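Local coordinates for protein sensor histidine kinase CitA (Klebsiella pneumoniae, PDB 1P0Z) that binds citrate in the periplasm through this domain and, as a membrane sensor kinase, probably activates the response regulator CitB by phosphorylation, at residues 14-19 with 117-122; 23-28 with 35-40; 40-45 with 62-67; 98-103 with 123-128. One frame throughout, in Å; residues are numbered along the deposited sequence. Where two conformers were deposited one is given.

Contact 1. Residues 14-19 with 117-122; sequences IQAMQI and GIVSVG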
loop_
_atom_site.group_PDB
_atom_site.type_symbol
_atom_site.label_atom_id
_atom_site.label_comp_id
_atom_site.label_asym_id
_atom_site.label_seq_id
_atom_site.Cartn_x
_atom_site.Cartn_y
_atom_site.Cartn_z
ATOM N N ILE A 14 0.526 10.177 1.584
ATOM C CA ILE A 14 0.232 10.541 2.966
ATOM C C ILE A 14 -0.506 9.410 3.640
ATOM O O ILE A 14 -0.160 9.023 4.745
ATOM C CB ILE A 14 -0.612 11.848 3.050
ATOM C CG1 ILE A 14 0.285 13.050 2.744
ATOM C CG2 ILE A 14 -1.270 11.982 4.443
ATOM C CD1 ILE A 14 1.432 13.232 3.741
ATOM N N GLN A 15 -1.504 8.864 2.961
ATOM C CA GLN A 15 -2.300 7.773 3.529
ATOM C C GLN A 15 -1.450 6.509 3.735
ATOM O O GLN A 15 -1.603 5.813 4.751
ATOM C CB GLN A 15 -3.485 7.445 2.629
ATOM C CG GLN A 15 -4.539 8.549 2.685
ATOM C CD GLN A 15 -5.629 8.305 1.661
ATOM O OE1 GLN A 15 -6.668 7.741 1.989
ATOM N NE2 GLN A 15 -5.390 8.700 0.410
ATOM N N ALA A 16 -0.547 6.207 2.795
ATOM C CA ALA A 16 0.269 4.997 2.963
ATOM C C ALA A 16 1.216 5.137 4.146
ATOM O O ALA A 16 1.479 4.166 4.851
ATOM C CB ALA A 16 1.081 4.726 1.689
ATOM N N MET A 17 1.746 6.329 4.310
ATOM C CA MET A 17 2.628 6.587 5.446
ATOM C C MET A 17 1.848 6.430 6.754
ATOM O O MET A 17 2.331 5.786 7.695
ATOM C CB MET A 17 3.255 7.971 5.313
ATOM C CG MET A 17 4.258 7.993 4.184
ATOM S SD MET A 17 4.999 9.591 3.959
ATOM C CE MET A 17 5.921 9.712 5.478
ATOM N N GLN A 18 0.653 7.002 6.815
ATOM C CA GLN A 18 -0.156 6.930 8.026
ATOM C C GLN A 18 -0.532 5.504 8.364
ATOM O O GLN A 18 -0.421 5.077 9.515
ATOM C CB GLN A 18 -1.436 7.758 7.854
ATOM C CG GLN A 18 -1.155 9.215 7.846
ATOM C CD GLN A 18 -2.383 10.036 7.568
ATOM O OE1 GLN A 18 -3.118 9.772 6.613
ATOM N NE2 GLN A 18 -2.607 11.048 8.385
ATOM N N ILE A 19 -0.980 4.748 7.366
ATOM C CA ILE A 19 -1.411 3.389 7.630
ATOM C C ILE A 19 -0.227 2.530 8.034
ATOM O O ILE A 19 -0.314 1.731 9.000
ATOM C CB ILE A 19 -2.089 2.781 6.380
ATOM C CG1 ILE A 19 -3.374 3.556 6.085
ATOM C CG2 ILE A 19 -2.337 1.297 6.577
ATOM C CD1 ILE A 19 -4.033 3.141 4.792
ATOM N N GLY A 117 7.393 -5.019 6.111
ATOM C CA GLY A 117 6.306 -5.100 5.137
ATOM C C GLY A 117 6.138 -3.782 4.398
ATOM O O GLY A 117 6.976 -2.890 4.487
ATOM N N ILE A 118 5.020 -3.659 3.687
ATOM C CA ILE A 118 4.785 -2.468 2.863
ATOM C C ILE A 118 3.275 -2.185 2.764
ATOM O O ILE A 118 2.446 -3.087 2.782
ATOM C CB ILE A 118 5.363 -2.720 1.431
ATOM C CG1 ILE A 118 5.170 -1.497 0.524
ATOM C CG2 ILE A 118 4.717 -3.989 0.812
ATOM C CD1 ILE A 118 5.906 -1.655 -0.866
ATOM N N VAL A 119 2.936 -0.909 2.652
ATOM C CA VAL A 119 1.541 -0.518 2.412
ATOM C C VAL A 119 1.554 0.278 1.100
ATOM O O VAL A 119 2.430 1.115 0.887
ATOM C CB VAL A 119 0.993 0.422 3.508
ATOM C CG1 VAL A 119 -0.396 0.970 3.095
ATOM C CG2 VAL A 119 0.897 -0.340 4.842
ATOM N N SER A 120 0.593 -0.036 0.237
ATOM C CA SER A 120 0.468 0.666 -1.049
ATOM C C SER A 120 -0.978 1.145 -1.128
ATOM O O SER A 120 -1.905 0.332 -1.028
ATOM C CB SER A 120 0.748 -0.308 -2.210
ATOM O OG SER A 120 0.544 0.362 -3.467
ATOM N N VAL A 121 -1.163 2.453 -1.300
ATOM C CA VAL A 121 -2.506 3.009 -1.439
ATOM C C VAL A 121 -2.580 3.465 -2.894
ATOM O O VAL A 121 -1.765 4.258 -3.340
ATOM C CB VAL A 121 -2.704 4.202 -0.485
ATOM C CG1 VAL A 121 -3.999 4.912 -0.788
ATOM C CG2 VAL A 121 -2.648 3.685 0.985
ATOM N N GLY A 122 -3.574 2.980 -3.613
ATOM C CA GLY A 122 -3.625 3.286 -5.035
ATOM C C GLY A 122 -4.904 3.910 -5.552
ATOM O O GLY A 122 -5.994 3.669 -5.025
#
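V121 CG2 presses on the helix backbone, 3.7 Å from A16 N, and A16 CB answers from the helix side, 3.9 Å from V119 O. The Q15 carboxamide turns aside; S48 OG and Y123 OH bond to it, and across the contact Q15 offers mainly its CB. This is the PAS-like Cache core, where helix 6-20 lies on the central strand, 115-124, of the antiparallel sheet. The two short segments run nearly antiparallel at 149°, their axes 7.4 Å apart. A small alanine at the nearest point lets them come so close: A16 and V121 have CA atoms 5.6 Å apart. With V121 CG1 anti to the backbone N (chi1 171°), CG2 is left beside N and sits over A16, where it also meets A16 CB at 3.9 Å. One turn on, I19 straddles both valines, crossing V119 at about a right angle. On the other face of the strand S120 turns its OG to a citrate anion, so the strand separates the helix layer from the ligand pocket. The I19 branches divide the work: CG2 meets V119 CG1 at 4.0 Å, while CD1 stops 4.1 Å from V121 CG2.

Contact 2. Residues 23-28 with 35-40; sequences PELVEA and ARIKAL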
loop_
_atom_site.group_PDB
_atom_site.type_symbol
_atom_site.label_atom_id
_atom_site.label_comp_id
_atom_site.label_asym_id
_atom_site.label_seq_id
_atom_site.Cartn_x
_atom_site.Cartn_y
_atom_site.Cartn_z
ATOM N N PRO A 23 0.542 1.297 14.995
ATOM C CA PRO A 23 1.061 0.233 15.855
ATOM C C PRO A 23 0.267 -1.064 15.720
ATOM O O PRO A 23 0.855 -2.138 15.740
ATOM C CB PRO A 23 0.947 0.832 17.270
ATOM C CG PRO A 23 1.177 2.294 17.018
ATOM C CD PRO A 23 0.346 2.549 15.745
ATOM N N GLU A 24 -1.053 -0.980 15.594
ATOM C CA GLU A 24 -1.844 -2.204 15.448
ATOM C C GLU A 24 -1.522 -2.971 14.170
ATOM O O GLU A 24 -1.557 -4.226 14.155
ATOM C CB GLU A 24 -3.334 -1.883 15.489
ATOM C CG GLU A 24 -3.797 -1.444 16.880
ATOM C CD GLU A 24 -5.304 -1.376 16.998
ATOM O OE1 GLU A 24 -5.914 -0.384 16.554
ATOM O OE2 GLU A 24 -5.884 -2.332 17.538
ATOM N N LEU A 25 -1.213 -2.240 13.098
ATOM C CA LEU A 25 -0.877 -2.921 11.846
ATOM C C LEU A 25 0.508 -3.534 11.967
ATOM O O LEU A 25 0.735 -4.644 11.498
ATOM C CB LEU A 25 -0.905 -1.951 10.648
ATOM C CG LEU A 25 -0.563 -2.649 9.320
ATOM C CD1 LEU A 25 -1.587 -3.723 8.990
ATOM C CD2 LEU A 25 -0.537 -1.586 8.193
ATOM N N VAL A 26 1.442 -2.815 12.591
ATOM C CA VAL A 26 2.784 -3.344 12.768
ATOM C C VAL A 26 2.669 -4.680 13.517
ATOM O O VAL A 26 3.266 -5.671 13.119
ATOM C CB VAL A 26 3.664 -2.374 13.593
ATOM C CG1 VAL A 26 4.975 -3.072 14.007
ATOM C CG2 VAL A 26 3.956 -1.121 12.794
ATOM N N GLU A 27 1.879 -4.692 14.591
ATOM C CA GLU A 27 1.691 -5.929 15.360
ATOM C C GLU A 27 1.022 -7.051 14.575
ATOM O O GLU A 27 1.491 -8.202 14.615
ATOM C CB GLU A 27 0.878 -5.668 16.632
ATOM C CG GLU A 27 0.698 -6.942 17.483
ATOM C CD GLU A 27 -0.022 -6.692 18.790
ATOM O OE1 GLU A 27 0.508 -5.924 19.618
ATOM O OE2 GLU A 27 -1.114 -7.264 18.993
ATOM N N ALA A 28 -0.043 -6.724 13.842
ATOM C CA ALA A 28 -0.761 -7.728 13.077
ATOM C C ALA A 28 0.147 -8.325 11.996
ATOM O O ALA A 28 0.066 -9.522 11.699
ATOM C CB ALA A 28 -2.026 -7.118 12.456
ATOM N N ALA A 35 -6.739 -12.089 9.441
ATOM C CA ALA A 35 -8.062 -11.582 9.796
ATOM C C ALA A 35 -7.934 -10.247 10.507
ATOM O O ALA A 35 -8.753 -9.344 10.298
ATOM C CB ALA A 35 -8.790 -12.574 10.710
ATOM N N ARG A 36 -6.916 -10.133 11.363
ATOM C CA ARG A 36 -6.697 -8.892 12.108
ATOM C C ARG A 36 -6.343 -7.762 11.099
ATOM O O ARG A 36 -6.850 -6.628 11.208
ATOM C CB ARG A 36 -5.569 -9.084 13.117
ATOM C CG ARG A 36 -5.263 -7.857 13.964
ATOM C CD ARG A 36 -6.528 -7.305 14.624
ATOM N NE ARG A 36 -6.245 -6.070 15.354
ATOM C CZ ARG A 36 -7.164 -5.145 15.638
ATOM N NH1 ARG A 36 -8.436 -5.307 15.253
ATOM N NH2 ARG A 36 -6.811 -4.054 16.306
ATOM N N ILE A 37 -5.487 -8.077 10.127
ATOM C CA ILE A 37 -5.116 -7.081 9.111
ATOM C C ILE A 37 -6.357 -6.653 8.332
ATOM O O ILE A 37 -6.580 -5.458 8.095
ATOM C CB ILE A 37 -4.044 -7.653 8.157
ATOM C CG1 ILE A 37 -2.750 -7.847 8.956
ATOM C CG2 ILE A 37 -3.783 -6.685 6.968
ATOM C CD1 ILE A 37 -1.674 -8.591 8.221
ATOM N N LYS A 38 -7.175 -7.626 7.938
ATOM C CA LYS A 38 -8.409 -7.310 7.206
ATOM C C LYS A 38 -9.332 -6.400 8.029
ATOM O O LYS A 38 -9.907 -5.443 7.513
ATOM C CB LYS A 38 -9.154 -8.605 6.853
ATOM C CG LYS A 38 -10.440 -8.388 6.072
ATOM C CD LYS A 38 -11.152 -9.737 5.875
ATOM C CE LYS A 38 -12.161 -9.728 4.719
ATOM N NZ LYS A 38 -13.153 -8.641 4.750
ATOM N N ALA A 39 -9.477 -6.716 9.321
ATOM C CA ALA A 39 -10.322 -5.904 10.203
ATOM C C ALA A 39 -9.821 -4.464 10.323
ATOM O O ALA A 39 -10.618 -3.519 10.488
ATOM C CB ALA A 39 -10.392 -6.540 11.589
ATOM N N LEU A 40 -8.503 -4.291 10.236
ATOM C CA LEU A 40 -7.920 -2.957 10.336
ATOM C C LEU A 40 -8.002 -2.180 9.018
ATOM O O LEU A 40 -8.308 -0.984 9.005
ATOM C CB LEU A 40 -6.446 -3.044 10.749
ATOM C CG LEU A 40 -6.110 -3.494 12.178
ATOM C CD1 LEU A 40 -4.611 -3.884 12.287
ATOM C CD2 LEU A 40 -6.453 -2.366 13.162
HETATM O O HOH W 1 -3.482 -5.467 16.233
#
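Helices 23-30 and 34-47 form an antiparallel helix hairpin at one end of the Cache domain, and A28 packs against I37 at their closest backbone approach. The segment axes run at 157° to each other, 9.4 Å apart, and A28 CB fills the interface near the turn. It touches two side chains at once, R36 CG and I37 CG1, each at 3.6 Å. Farther from the turn L40 takes over: its CD1 rests 3.6 Å from E24 O while CD2 lies under E24 CB. With CG set beside the backbone N (chi1 -70°), L40 reaches across to the first turn of the opposite helix. L25 closes the inner side, its CD1 4.2 Å from I37 CG2, and continues onto I108 and V119 of the sheet. The outer side is polar. R36 bends at chi2 (52°), carrying its guanidinium over L40 CD2 on one face and toward the E24 carboxylate at its edge. A salt bridge between them is likely but doubtful in detail, since OE2 and NH2 are modelled too close together. A water sits in the guanidinium plane, donating to E24 O over 3.1 Å and accepting from R36 NE over 3.0 Å. The interface thus grades from apolar to charged: the water tie to E24 O helps fix the rotation of the guanidinium, and the nearby carboxylate probably adds electrostatic attraction.

Contact 3. Residues 40-45 with 62-67; sequences LIDPMR and RLYHVN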
loop_
_atom_site.group_PDB
_atom_site.type_symbol
_atom_site.label_atom_id
_atom_site.label_comp_id
_atom_site.label_asym_id
_atom_site.label_seq_id
_atom_site.Cartn_x
_atom_site.Cartn_y
_atom_site.Cartn_z
ATOM N N LEU A 40 -8.503 -4.291 10.236
ATOM C CA LEU A 40 -7.920 -2.957 10.336
ATOM C C LEU A 40 -8.002 -2.180 9.018
ATOM O O LEU A 40 -8.308 -0.984 9.005
ATOM C CB LEU A 40 -6.446 -3.044 10.749
ATOM C CG LEU A 40 -6.110 -3.494 12.178
ATOM C CD1 LEU A 40 -4.611 -3.884 12.287
ATOM C CD2 LEU A 40 -6.453 -2.366 13.162
ATOM N N ILE A 41 -7.736 -2.863 7.912
ATOM C CA ILE A 41 -7.711 -2.181 6.623
ATOM C C ILE A 41 -9.057 -1.967 5.952
ATOM O O ILE A 41 -9.281 -0.942 5.340
ATOM C CB ILE A 41 -6.776 -2.907 5.640
ATOM C CG1 ILE A 41 -5.367 -3.027 6.246
ATOM C CG2 ILE A 41 -6.740 -2.165 4.328
ATOM C CD1 ILE A 41 -4.681 -1.720 6.525
ATOM N N ASP A 42 -9.966 -2.937 6.067
ATOM C CA ASP A 42 -11.272 -2.769 5.418
ATOM C C ASP A 42 -11.950 -1.440 5.733
ATOM O O ASP A 42 -12.449 -0.783 4.830
ATOM C CB ASP A 42 -12.240 -3.887 5.824
ATOM C CG ASP A 42 -12.072 -5.156 5.010
ATOM O OD1 ASP A 42 -11.344 -5.178 3.987
ATOM O OD2 ASP A 42 -12.719 -6.174 5.383
ATOM N N PRO A 43 -12.018 -1.060 7.019
ATOM C CA PRO A 43 -12.691 0.216 7.291
ATOM C C PRO A 43 -11.949 1.393 6.673
ATOM O O PRO A 43 -12.574 2.376 6.287
ATOM C CB PRO A 43 -12.705 0.313 8.825
ATOM C CG PRO A 43 -12.462 -1.133 9.295
ATOM C CD PRO A 43 -11.510 -1.672 8.256
ATOM N N MET A 44 -10.622 1.293 6.591
ATOM C CA MET A 44 -9.851 2.382 5.997
ATOM C C MET A 44 -10.064 2.437 4.486
ATOM O O MET A 44 -10.124 3.527 3.882
ATOM C CB MET A 44 -8.366 2.225 6.344
ATOM C CG MET A 44 -8.173 2.104 7.836
ATOM S SD MET A 44 -6.505 2.347 8.384
ATOM C CE MET A 44 -6.450 4.159 8.338
ATOM N N ARG A 45 -10.180 1.255 3.879
ATOM C CA ARG A 45 -10.401 1.143 2.427
ATOM C C ARG A 45 -11.782 1.758 2.118
ATOM O O ARG A 45 -11.934 2.521 1.144
ATOM C CB ARG A 45 -10.320 -0.356 2.053
ATOM C CG ARG A 45 -10.418 -0.713 0.602
ATOM C CD ARG A 45 -11.883 -0.911 0.203
ATOM N NE ARG A 45 -12.075 -2.103 -0.631
ATOM C CZ ARG A 45 -11.946 -3.361 -0.193
ATOM N NH1 ARG A 45 -11.616 -3.604 1.064
ATOM N NH2 ARG A 45 -12.182 -4.376 -1.011
ATOM N N ARG A 62 1.587 -10.742 -0.422
ATOM C CA ARG A 62 0.423 -9.993 0.061
ATOM C C ARG A 62 -0.269 -10.579 1.280
ATOM O O ARG A 62 -0.574 -11.771 1.323
ATOM C CB ARG A 62 -0.610 -9.809 -1.055
ATOM C CG ARG A 62 -0.063 -9.065 -2.284
ATOM C CD ARG A 62 -1.243 -8.691 -3.220
ATOM N NE ARG A 62 -0.752 -8.202 -4.516
ATOM C CZ ARG A 62 -0.391 -9.013 -5.511
ATOM N NH1 ARG A 62 -0.482 -10.345 -5.364
ATOM N NH2 ARG A 62 0.082 -8.503 -6.635
ATOM N N LEU A 63 -0.472 -9.716 2.274
ATOM C CA LEU A 63 -1.190 -10.062 3.485
ATOM C C LEU A 63 -2.628 -9.523 3.370
ATOM O O LEU A 63 -3.529 -9.945 4.108
ATOM C CB LEU A 63 -0.503 -9.451 4.711
ATOM C CG LEU A 63 0.951 -9.863 4.912
ATOM C CD1 LEU A 63 1.546 -9.106 6.089
ATOM C CD2 LEU A 63 1.044 -11.377 5.121
ATOM N N TYR A 64 -2.827 -8.573 2.440
ATOM C CA TYR A 64 -4.145 -7.999 2.203
ATOM C C TYR A 64 -4.216 -7.432 0.800
ATOM O O TYR A 64 -3.252 -6.813 0.331
ATOM C CB TYR A 64 -4.441 -6.856 3.210
ATOM C CG TYR A 64 -5.794 -6.176 2.986
ATOM C CD1 TYR A 64 -5.936 -5.145 2.048
ATOM C CD2 TYR A 64 -6.926 -6.560 3.725
ATOM C CE1 TYR A 64 -7.177 -4.507 1.854
ATOM C CE2 TYR A 64 -8.168 -5.935 3.546
ATOM C CZ TYR A 64 -8.287 -4.908 2.618
ATOM O OH TYR A 64 -9.488 -4.259 2.519
ATOM N N HIS A 65 -5.352 -7.662 0.139
ATOM C CA HIS A 65 -5.614 -7.106 -1.181
ATOM C C HIS A 65 -7.140 -7.030 -1.285
ATOM O O HIS A 65 -7.865 -7.783 -0.597
ATOM C CB HIS A 65 -5.031 -8.010 -2.279
ATOM C CG HIS A 65 -4.996 -7.374 -3.636
ATOM N ND1 HIS A 65 -6.097 -7.326 -4.477
ATOM C CD2 HIS A 65 -3.980 -6.789 -4.313
ATOM C CE1 HIS A 65 -5.754 -6.745 -5.613
ATOM N NE2 HIS A 65 -4.476 -6.410 -5.542
ATOM N N VAL A 66 -7.638 -6.131 -2.116
ATOM C CA VAL A 66 -9.091 -6.002 -2.258
ATOM C C VAL A 66 -9.682 -7.252 -2.893
ATOM O O VAL A 66 -10.861 -7.539 -2.673
ATOM C CB VAL A 66 -9.473 -4.746 -3.075
ATOM C CG1 VAL A 66 -9.045 -3.502 -2.290
ATOM C CG2 VAL A 66 -8.799 -4.775 -4.444
ATOM N N ASN A 67 -8.871 -7.975 -3.661
ATOM C CA ASN A 67 -9.295 -9.227 -4.304
ATOM C C ASN A 67 -8.671 -10.360 -3.511
ATOM O O ASN A 67 -7.448 -10.552 -3.461
ATOM C CB ASN A 67 -8.915 -9.173 -5.771
ATOM C CG ASN A 67 -9.605 -8.011 -6.463
ATOM O OD1 ASN A 67 -10.725 -7.652 -6.114
ATOM N ND2 ASN A 67 -8.955 -7.435 -7.439
#
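Y64 reaches from the edge strand toward I41, D42 and R45 on helix 34-47. CB, at the root, packs on I37 CG2 of the same helix. With CG anti to the backbone N (chi1 178°), the ring projects straight at the helix, and one face is taken by I41: its CG2 is 3.7 Å from the ring centroid and 23° off the normal, a CH-pi contact. That methyl leans toward CE1, at 3.4 Å, whereas I41 CB lies nearest CZ and CE2. CE2 has D42 OD1 at the ring edge. At the tip, OH donates to D42 OD1 over 2.5 Å, meeting the oxygen nearly along its C-O bond. The chain that delivers this ring is strand 62-64, where L63 and Y64 both face V55 in a classic beta bulge on the outer strand of the Cache sheet. D42 OD1 also receives a weak bond from R45 NH1 at 3.3 Å, part of a salt bridge, and OD2 pairs with K38; these cations would favour the ionised carboxylate. R45, bent at chi2 and chi3, lays one guanidinium face on V66 CG1, with NH2 3.4 Å from V66 CB. Its plane stands nearly perpendicular, 88°, to the Y64 ring. Behind V66, N67 N donates to H65 ND1 in the imidazole plane, 3.0 Å, while H65 NE2 bonds to a citrate anion.

Contact 4. Residues 98-103 with 123-128; sequences LGSSLR and YTIEQL. With OMO (Mo(VI)(=O)(oh)2 cluster), chain N.
L102 and Y123 pair through both backbone polar groups: L102 N donates to Y123 O at 3.0 Å and Y123 N returns the bond to L102 O at 2.9 Å. This is an antiparallel hydrogen-bonded pair at the open end of the beta hairpin 101-109/115-124 in the Cache sheet. S101 and T124 follow as a non-hydrogen-bonded pair with CA atoms only 3.9 Å apart; T124 N turns to T51 OG1, and the S101 backbone bonds to R94 on the other neighbouring strand. S100 O is well supplied. It accepts from I125 N in its carbonyl plane (2.9 Å) and from a water that in turn accepts from E126 N, and T124 CA adds a CA-H...O contact. L98 O takes a water shared with Q127 NE2; T124 OG1 also donates to it, from above the carbonyl plane, but T124 was modelled in two conformers and this bond is less certain. The hydroxyls reach farther afield, S101 OG to Y52 OH and Y123 OH to D49. R103, a citrate-binding residue, points away from the hairpin partner; its NE gives weak bonds to S101 O and R94 O, and NH1 forms a salt bridge with D79. The molybdenum group lies at the guanidinium edge, where R103 NH1 donates to OR1 over 2.9 Å at 155° and NH2 reaches the same oxygen weakly, 3.3 Å.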
loop_
_atom_site.group_PDB
_atom_site.type_symbol
_atom_site.label_atom_id
_atom_site.label_comp_id
_atom_site.label_asym_id
_atom_site.label_seq_id
_atom_site.Cartn_x
_atom_site.Cartn_y
_atom_site.Cartn_z
ATOM N N LEU A 98 -5.442 -4.157 -11.138
ATOM C CA LEU A 98 -6.546 -3.228 -11.055
ATOM C C LEU A 98 -6.505 -2.055 -12.030
ATOM O O LEU A 98 -7.360 -1.142 -11.973
ATOM C CB LEU A 98 -6.679 -2.725 -9.606
ATOM C CG LEU A 98 -6.831 -3.860 -8.570
ATOM C CD1 LEU A 98 -6.697 -3.329 -7.126
ATOM C CD2 LEU A 98 -8.171 -4.515 -8.753
ATOM N N GLY A 99 -5.508 -2.035 -12.907
ATOM C CA GLY A 99 -5.438 -0.974 -13.892
ATOM C C GLY A 99 -4.332 0.045 -13.614
ATOM O O GLY A 99 -3.782 0.079 -12.509
ATOM N N SER A 100 -4.000 0.871 -14.606
ATOM C CA SER A 100 -2.968 1.884 -14.431
ATOM C C SER A 100 -3.350 2.782 -13.254
ATOM O O SER A 100 -4.392 3.454 -13.268
ATOM C CB SER A 100 -2.789 2.695 -15.708
ATOM O OG SER A 100 -1.655 3.519 -15.569
ATOM N N SER A 101 -2.488 2.779 -12.232
ATOM C CA SER A 101 -2.796 3.540 -11.023
ATOM C C SER A 101 -1.598 4.220 -10.412
ATOM O O SER A 101 -0.470 3.754 -10.540
ATOM C CB SER A 101 -3.347 2.564 -9.949
ATOM O OG SER A 101 -2.429 1.471 -9.682
ATOM N N LEU A 102 -1.849 5.332 -9.723
ATOM C CA LEU A 102 -0.791 6.068 -9.010
ATOM C C LEU A 102 -0.811 5.455 -7.603
ATOM O O LEU A 102 -1.888 5.382 -6.999
ATOM C CB LEU A 102 -1.169 7.553 -8.961
ATOM C CG LEU A 102 -0.055 8.587 -8.773
ATOM C CD1 LEU A 102 0.984 8.449 -9.856
ATOM C CD2 LEU A 102 -0.660 9.976 -8.799
ATOM N N ARG A 103 0.350 5.037 -7.074
ATOM C CA ARG A 103 0.442 4.377 -5.770
ATOM C C ARG A 103 1.275 5.196 -4.831
ATOM O O ARG A 103 2.275 5.767 -5.262
ATOM C CB ARG A 103 1.194 3.030 -5.860
ATOM C CG ARG A 103 0.578 2.018 -6.816
ATOM C CD ARG A 103 1.287 2.038 -8.254
ATOM N NE ARG A 103 0.557 0.991 -8.964
ATOM C CZ ARG A 103 0.873 -0.312 -8.923
ATOM N NH1 ARG A 103 1.951 -0.714 -8.274
ATOM N NH2 ARG A 103 -0.002 -1.223 -9.421
ATOM N N TYR A 123 -4.717 4.732 -6.592
ATOM C CA TYR A 123 -5.835 5.408 -7.277
ATOM C C TYR A 123 -5.751 5.073 -8.764
ATOM O O TYR A 123 -4.790 5.445 -9.429
ATOM C CB TYR A 123 -5.746 6.928 -7.136
ATOM C CG TYR A 123 -6.075 7.445 -5.752
ATOM C CD1 TYR A 123 -5.158 7.330 -4.706
ATOM C CD2 TYR A 123 -7.295 8.067 -5.505
ATOM C CE1 TYR A 123 -5.448 7.836 -3.420
ATOM C CE2 TYR A 123 -7.611 8.575 -4.231
ATOM C CZ TYR A 123 -6.672 8.446 -3.194
ATOM O OH TYR A 123 -7.017 8.908 -1.957
ATOM N N THR A 124 -6.712 4.326 -9.301
ATOM C CA THR A 124 -6.649 3.990 -10.726
ATOM C C THR A 124 -7.036 5.241 -11.531
ATOM O O THR A 124 -8.120 5.799 -11.371
ATOM C CB THR A 124 -7.580 2.811 -11.042
ATOM O OG1 THR A 124 -7.053 1.648 -10.399
ATOM C CG2 THR A 124 -7.685 2.582 -12.579
ATOM N N ILE A 125 -6.143 5.627 -12.423
ATOM C CA ILE A 125 -6.255 6.854 -13.162
ATOM C C ILE A 125 -7.495 7.071 -13.985
ATOM O O ILE A 125 -8.085 8.171 -13.968
ATOM C CB ILE A 125 -4.941 7.066 -13.978
ATOM C CG1 ILE A 125 -3.788 7.324 -12.969
ATOM C CG2 ILE A 125 -5.040 8.314 -14.849
ATOM C CD1 ILE A 125 -2.380 7.255 -13.570
ATOM N N GLU A 126 -7.929 6.030 -14.650
ATOM C CA GLU A 126 -9.083 6.188 -15.483
ATOM C C GLU A 126 -10.311 6.512 -14.670
ATOM O O GLU A 126 -11.242 7.107 -15.214
ATOM C CB GLU A 126 -9.269 4.927 -16.345
ATOM C CG GLU A 126 -10.711 4.482 -16.584
ATOM C CD GLU A 126 -11.210 3.562 -15.471
ATOM O OE1 GLU A 126 -10.600 2.493 -15.236
ATOM O OE2 GLU A 126 -12.212 3.904 -14.823
ATOM N N GLN A 127 -10.322 6.149 -13.384
ATOM C CA GLN A 127 -11.462 6.389 -12.513
ATOM C C GLN A 127 -11.441 7.737 -11.765
ATOM O O GLN A 127 -12.350 8.052 -11.009
ATOM C CB GLN A 127 -11.579 5.249 -11.505
ATOM C CG GLN A 127 -11.906 3.878 -12.109
ATOM C CD GLN A 127 -11.660 2.746 -11.112
ATOM O OE1 GLN A 127 -12.050 2.832 -9.945
ATOM N NE2 GLN A 127 -11.011 1.684 -11.570
ATOM N N LEU A 128 -10.396 8.529 -11.946
ATOM C CA LEU A 128 -10.368 9.824 -11.273
ATOM C C LEU A 128 -11.527 10.718 -11.760
ATOM O O LEU A 128 -11.904 10.664 -12.921
ATOM C CB LEU A 128 -9.059 10.554 -11.581
ATOM C CG LEU A 128 -7.806 9.890 -10.999
ATOM C CD1 LEU A 128 -6.579 10.661 -11.459
ATOM C CD2 LEU A 128 -7.880 9.860 -9.485
HETATM O OM1 OMO N . 1.003 -5.846 -9.390
HETATM MO MO OMO N . 1.581 -4.684 -8.031
HETATM O OR1 OMO N . 2.384 -3.503 -8.975
HETATM O OM2 OMO N . 2.886 -5.634 -7.373
HETATM O O HOH W 2 -9.827 -0.720 -10.865
HETATM O O HOH W 3 -6.142 3.780 -15.309
#

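Contact 1 is the buried core, apolar, its centre about 4 Å from that of the chain; the others are partly buried. Contact 2 turns polar toward the outside, contact 3 bonds a buried tyrosine to a helix carboxylate, and contact 4 relies mainly on backbone and water bonds, with R103 at the ligand pocket. Contacts 2 and 3 share helix 34-47 and L40, the first joining helix to helix, the second helix to edge strand. I19 of contact 1 packs on L25 of contact 2 and on I41 and M44 of contact 3. Contacts 1 and 4 both use strand 115-124, and Q15 and Y123 link them. Contacts 3 and 4 meet where L98 packs on H65, V66 and N67, beside the citrate pocket.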